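PDB 3T6C: D-galactonate dehydratase family member RspA from Pantoea ananatis, which dehydrates D-gluconate to 2-dehydro-3-deoxy-D-gluconate with low, magnesium-dependent activity in vitro and probably has no significant part in D-gluconate breakdown in vivo. Local coordinates for residues 246-251 and 296-301. Residues are numbered along the deposited sequence; the frame is centred on the assembly and turned at random.
Sequences DAHERI and MGELFV. With MG (magnesium ion), chain C; GCO (D-gluconic acid), chain D.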
ATOM      1  N   ASP A 246      29.981 -12.357   5.142  1.00  8.59           N
ATOM      2  CA  ASP A 246      29.563 -12.034   3.771  1.00  7.97           C
ATOM      3  C   ASP A 246      28.958 -13.275   3.111  1.00  7.58           C
ATOM      4  O   ASP A 246      29.690 -14.273   2.825  1.00  9.82           O
ATOM      5  CB  ASP A 246      30.823 -11.568   2.998  1.00 10.23           C
ATOM      6  CG  ASP A 246      30.516 -10.970   1.618  1.00  8.73           C
ATOM      7  OD1 ASP A 246      29.383 -11.096   1.095  1.00  8.98           O
ATOM      8  OD2 ASP A 246      31.447 -10.335   1.045  1.00  8.38           O
ATOM      9  N   ALA A 247      27.640 -13.249   2.875  1.00  8.92           N
ATOM     10  CA  ALA A 247      26.978 -14.392   2.210  1.00  8.23           C
ATOM     11  C   ALA A 247      27.265 -14.389   0.713  1.00 10.96           C
ATOM     12  O   ALA A 247      27.109 -15.413   0.078  1.00  8.45           O
ATOM     13  CB  ALA A 247      25.504 -14.306   2.448  1.00  9.73           C
ATOM     14  N   HIS A 248      27.655 -13.229   0.165  1.00  8.97           N
ATOM     15  CA  HIS A 248      28.163 -13.134  -1.228  1.00  8.40           C
ATOM     16  C   HIS A 248      27.240 -13.775  -2.251  1.00  8.40           C
ATOM     17  O   HIS A 248      27.673 -14.516  -3.139  1.00 10.13           O
ATOM     18  CB  HIS A 248      29.568 -13.735  -1.321  1.00  9.90           C
ATOM     19  CG  HIS A 248      30.453 -13.090  -2.357  1.00  8.77           C
ATOM     20  ND1 HIS A 248      30.323 -13.333  -3.709  1.00 12.23           N
ATOM     21  CD2 HIS A 248      31.514 -12.257  -2.224  1.00  9.88           C
ATOM     22  CE1 HIS A 248      31.261 -12.670  -4.372  1.00 12.86           C
ATOM     23  NE2 HIS A 248      31.997 -12.003  -3.493  1.00 11.15           N
ATOM     24  N   GLU A 249      25.938 -13.502  -2.073  1.00  8.00           N
ATOM     25  CA  GLU A 249      24.835 -13.955  -2.973  1.00  6.36           C
ATOM     26  C   GLU A 249      24.832 -15.481  -3.249  1.00  9.99           C
ATOM     27  O   GLU A 249      24.281 -15.897  -4.265  1.00 11.26           O
ATOM     28  CB  GLU A 249      24.791 -13.154  -4.316  1.00 10.47           C
ATOM     29  CG  GLU A 249      26.070 -13.264  -5.227  1.00 11.21           C
ATOM     30  CD  GLU A 249      26.002 -12.472  -6.563  1.00 11.63           C
ATOM     31  OE1 GLU A 249      24.988 -11.779  -6.806  1.00 10.52           O
ATOM     32  OE2 GLU A 249      26.966 -12.609  -7.376  1.00 11.78           O
ATOM     33  N   ARG A 250      25.367 -16.287  -2.318  1.00  9.92           N
ATOM     34  CA  ARG A 250      25.600 -17.707  -2.607  1.00  9.45           C
ATOM     35  C   ARG A 250      24.451 -18.625  -2.246  1.00 13.98           C
ATOM     36  O   ARG A 250      24.586 -19.841  -2.370  1.00 13.16           O
ATOM     37  CB  ARG A 250      26.869 -18.186  -1.886  1.00 10.12           C
ATOM     38  CG  ARG A 250      28.137 -17.640  -2.482  1.00 12.62           C
ATOM     39  CD  ARG A 250      28.406 -18.280  -3.821  1.00 16.53           C
ATOM     40  NE  ARG A 250      29.682 -17.855  -4.443  1.00 16.52           N
ATOM     41  CZ  ARG A 250      30.654 -18.670  -4.835  1.00 16.61           C
ATOM     42  NH1 ARG A 250      30.592 -19.996  -4.651  1.00 15.16           N
ATOM     43  NH2 ARG A 250      31.715 -18.139  -5.453  1.00 14.44           N
ATOM     44  N   ILE A 251      23.316 -18.093  -1.790  1.00  8.69           N
ATOM     45  CA  ILE A 251      22.201 -18.946  -1.361  1.00  8.03           C
ATOM     46  C   ILE A 251      20.876 -18.362  -1.875  1.00  8.98           C
ATOM     47  O   ILE A 251      20.838 -17.199  -2.328  1.00 11.21           O
ATOM     48  CB  ILE A 251      22.132 -19.097   0.189  1.00 10.78           C
ATOM     49  CG1 ILE A 251      22.012 -17.724   0.846  1.00 12.89           C
ATOM     50  CG2 ILE A 251      23.436 -19.779   0.720  1.00 11.91           C
ATOM     51  CD1 ILE A 251      22.190 -17.787   2.394  1.00 15.52           C
ATOM     52  N   MET A 296      24.558  -4.233   1.750  1.00  8.09           N
ATOM     53  CA  MET A 296      24.419  -4.622   0.349  1.00  8.00           C
ATOM     54  C   MET A 296      25.132  -3.641  -0.505  1.00  7.35           C
ATOM     55  O   MET A 296      25.127  -2.433  -0.218  1.00  8.33           O
ATOM     56  CB  MET A 296      22.926  -4.538  -0.104  1.00  8.96           C
ATOM     57  CG  MET A 296      21.991  -5.666   0.372  1.00 10.02           C
ATOM     58  SD  MET A 296      22.196  -7.200  -0.562  1.00 11.06           S
ATOM     59  CE  MET A 296      21.804  -6.665  -2.229  1.00 13.14           C
ATOM     60  N   GLY A 297      25.569  -4.151  -1.657  1.00  8.42           N
ATOM     61  CA  GLY A 297      25.811  -3.271  -2.789  1.00  9.27           C
ATOM     62  C   GLY A 297      27.152  -3.130  -3.455  1.00  8.98           C
ATOM     63  O   GLY A 297      27.274  -2.261  -4.317  1.00  8.73           O
ATOM     64  N   GLU A 298      28.136  -3.945  -3.117  1.00  8.10           N
ATOM     65  CA  GLU A 298      29.418  -3.852  -3.851  1.00  6.58           C
ATOM     66  C   GLU A 298      29.207  -4.054  -5.347  1.00  7.33           C
ATOM     67  O   GLU A 298      30.005  -3.530  -6.152  1.00  9.74           O
ATOM     68  CB  GLU A 298      30.472  -4.866  -3.320  1.00  9.74           C
ATOM     69  CG  GLU A 298      30.096  -6.301  -3.655  1.00  8.94           C
ATOM     70  CD  GLU A 298      30.947  -7.326  -2.914  1.00 11.14           C
ATOM     71  OE1 GLU A 298      31.146  -7.187  -1.698  1.00  9.75           O
ATOM     72  OE2 GLU A 298      31.436  -8.283  -3.528  1.00  9.46           O
ATOM     73  N   LEU A 299      28.172  -4.804  -5.735  1.00  6.58           N
ATOM     74  CA  LEU A 299      27.882  -5.041  -7.158  1.00  8.08           C
ATOM     75  C   LEU A 299      27.081  -3.920  -7.840  1.00  9.67           C
ATOM     76  O   LEU A 299      26.894  -3.963  -9.054  1.00 10.70           O
ATOM     77  CB  LEU A 299      27.087  -6.360  -7.327  1.00  7.72           C
ATOM     78  CG  LEU A 299      27.967  -7.605  -7.323  1.00  8.15           C
ATOM     79  CD1 LEU A 299      27.104  -8.864  -7.124  1.00  9.10           C
ATOM     80  CD2 LEU A 299      28.704  -7.704  -8.705  1.00  7.97           C
ATOM     81  N   PHE A 300      26.556  -2.954  -7.077  1.00  8.82           N
ATOM     82  CA  PHE A 300      25.585  -2.028  -7.678  1.00  7.11           C
ATOM     83  C   PHE A 300      26.205  -1.046  -8.676  1.00  8.22           C
ATOM     84  O   PHE A 300      27.361  -0.608  -8.528  1.00  9.36           O
ATOM     85  CB  PHE A 300      24.917  -1.188  -6.592  1.00  7.42           C
ATOM     86  CG  PHE A 300      24.003  -1.959  -5.678  1.00  9.87           C
ATOM     87  CD1 PHE A 300      23.540  -3.243  -5.961  1.00  9.14           C
ATOM     88  CD2 PHE A 300      23.583  -1.359  -4.495  1.00 10.62           C
ATOM     89  CE1 PHE A 300      22.644  -3.905  -5.089  1.00  9.44           C
ATOM     90  CE2 PHE A 300      22.683  -1.979  -3.642  1.00 11.39           C
ATOM     91  CZ  PHE A 300      22.229  -3.258  -3.894  1.00 10.48           C
ATOM     92  N   VAL A 301      25.533  -0.939  -9.804  1.00  8.46           N
ATOM     93  CA  VAL A 301      25.863   0.004 -10.888  1.00  7.31           C
ATOM     94  C   VAL A 301      24.772   1.007 -11.238  1.00  9.54           C
ATOM     95  O   VAL A 301      24.929   1.785 -12.238  1.00 11.16           O
ATOM     96  CB  VAL A 301      26.340  -0.789 -12.125  1.00  9.14           C
ATOM     97  CG1 VAL A 301      27.654  -1.523 -11.860  1.00 10.15           C
ATOM     98  CG2 VAL A 301      25.275  -1.819 -12.549  1.00 10.83           C
TER
HETATM   99 MG    MG C 501      31.456  -8.727  -0.218  1.00  8.02          MG
HETATM  100  C1  GCO D 601      34.300  -8.107  -0.467  1.00 12.63           C
HETATM  101  C2  GCO D 601      33.950  -8.630  -1.808  1.00 13.43           C
HETATM  102  C3  GCO D 601      35.132  -9.082  -2.644  1.00 15.71           C
HETATM  103  C4  GCO D 601      34.712  -9.332  -4.078  1.00 14.54           C
HETATM  104  C5  GCO D 601      35.815  -8.910  -5.017  1.00 14.27           C
HETATM  105  C6  GCO D 601      35.470  -9.103  -6.483  1.00 12.15           C
HETATM  106  O1A GCO D 601      35.438  -7.611  -0.213  1.00 11.72           O
HETATM  107  O1B GCO D 601      33.372  -8.024   0.403  1.00  9.42           O
HETATM  108  O2  GCO D 601      32.856  -9.501  -1.688  1.00 10.18           O
HETATM  109  O3  GCO D 601      35.622 -10.219  -2.035  1.00 15.67           O
HETATM  110  O4  GCO D 601      34.443 -10.715  -4.215  1.00 15.51           O
HETATM  111  O5  GCO D 601      36.095  -7.579  -4.789  1.00 13.43           O
HETATM  112  O6  GCO D 601      36.475  -8.680  -7.383  1.00 12.99           O
HETATM  113  O   HOH W   1      29.801  -9.673  -1.089  1.00  8.61           O
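Asp246 OD2 and Glu298 OE1 meet through a magnesium ion, bound at 2.0 Å by the aspartate oxygen and at 2.2 Å by the glutamate oxygen. Gluconate chelates the same ion through O1B and O2, and a water and Glu272 complete six ligands. The cation probably offsets the repulsion between the like-charged OD2 of Asp246 and OE1 of Glu298, 4.2 Å apart. A chi1 of -170° carries the short Asp246 carboxylate toward the ion. While OD2 binds the metal, OD1 accepts a 2.6 Å bond from the metal-bound water and a weak one from His248 N, which restrains the carboxylate's rotation. The longer, extended chain of Glu298 brings its carboxylate from the other loop. Its OE2 lies 2.6 Å from gluconate O2, and Tyr103 of the second subunit is hydrogen-bonded to this oxygen. His248, a probable proton donor/acceptor, suits its place by having a nitrogen at the ring edge: NE2 lies 2.9 Å from gluconate O4 in a nearly straight hydrogen bond (166°), and Tyr181 stacks on the ring. Farther from the metal, apolar Leu299 packs CD1 3.6 Å from Glu249 OE1, the two side chains crossing at about a right angle; that buried carboxylate is salt-bridged to Arg105 of the second subunit. Loops following parallel strands 242-246 and 294-296 thus converge at the C-terminal ends of the barrel strands, the metal and acid-sugar site characteristic of the enolase superfamily.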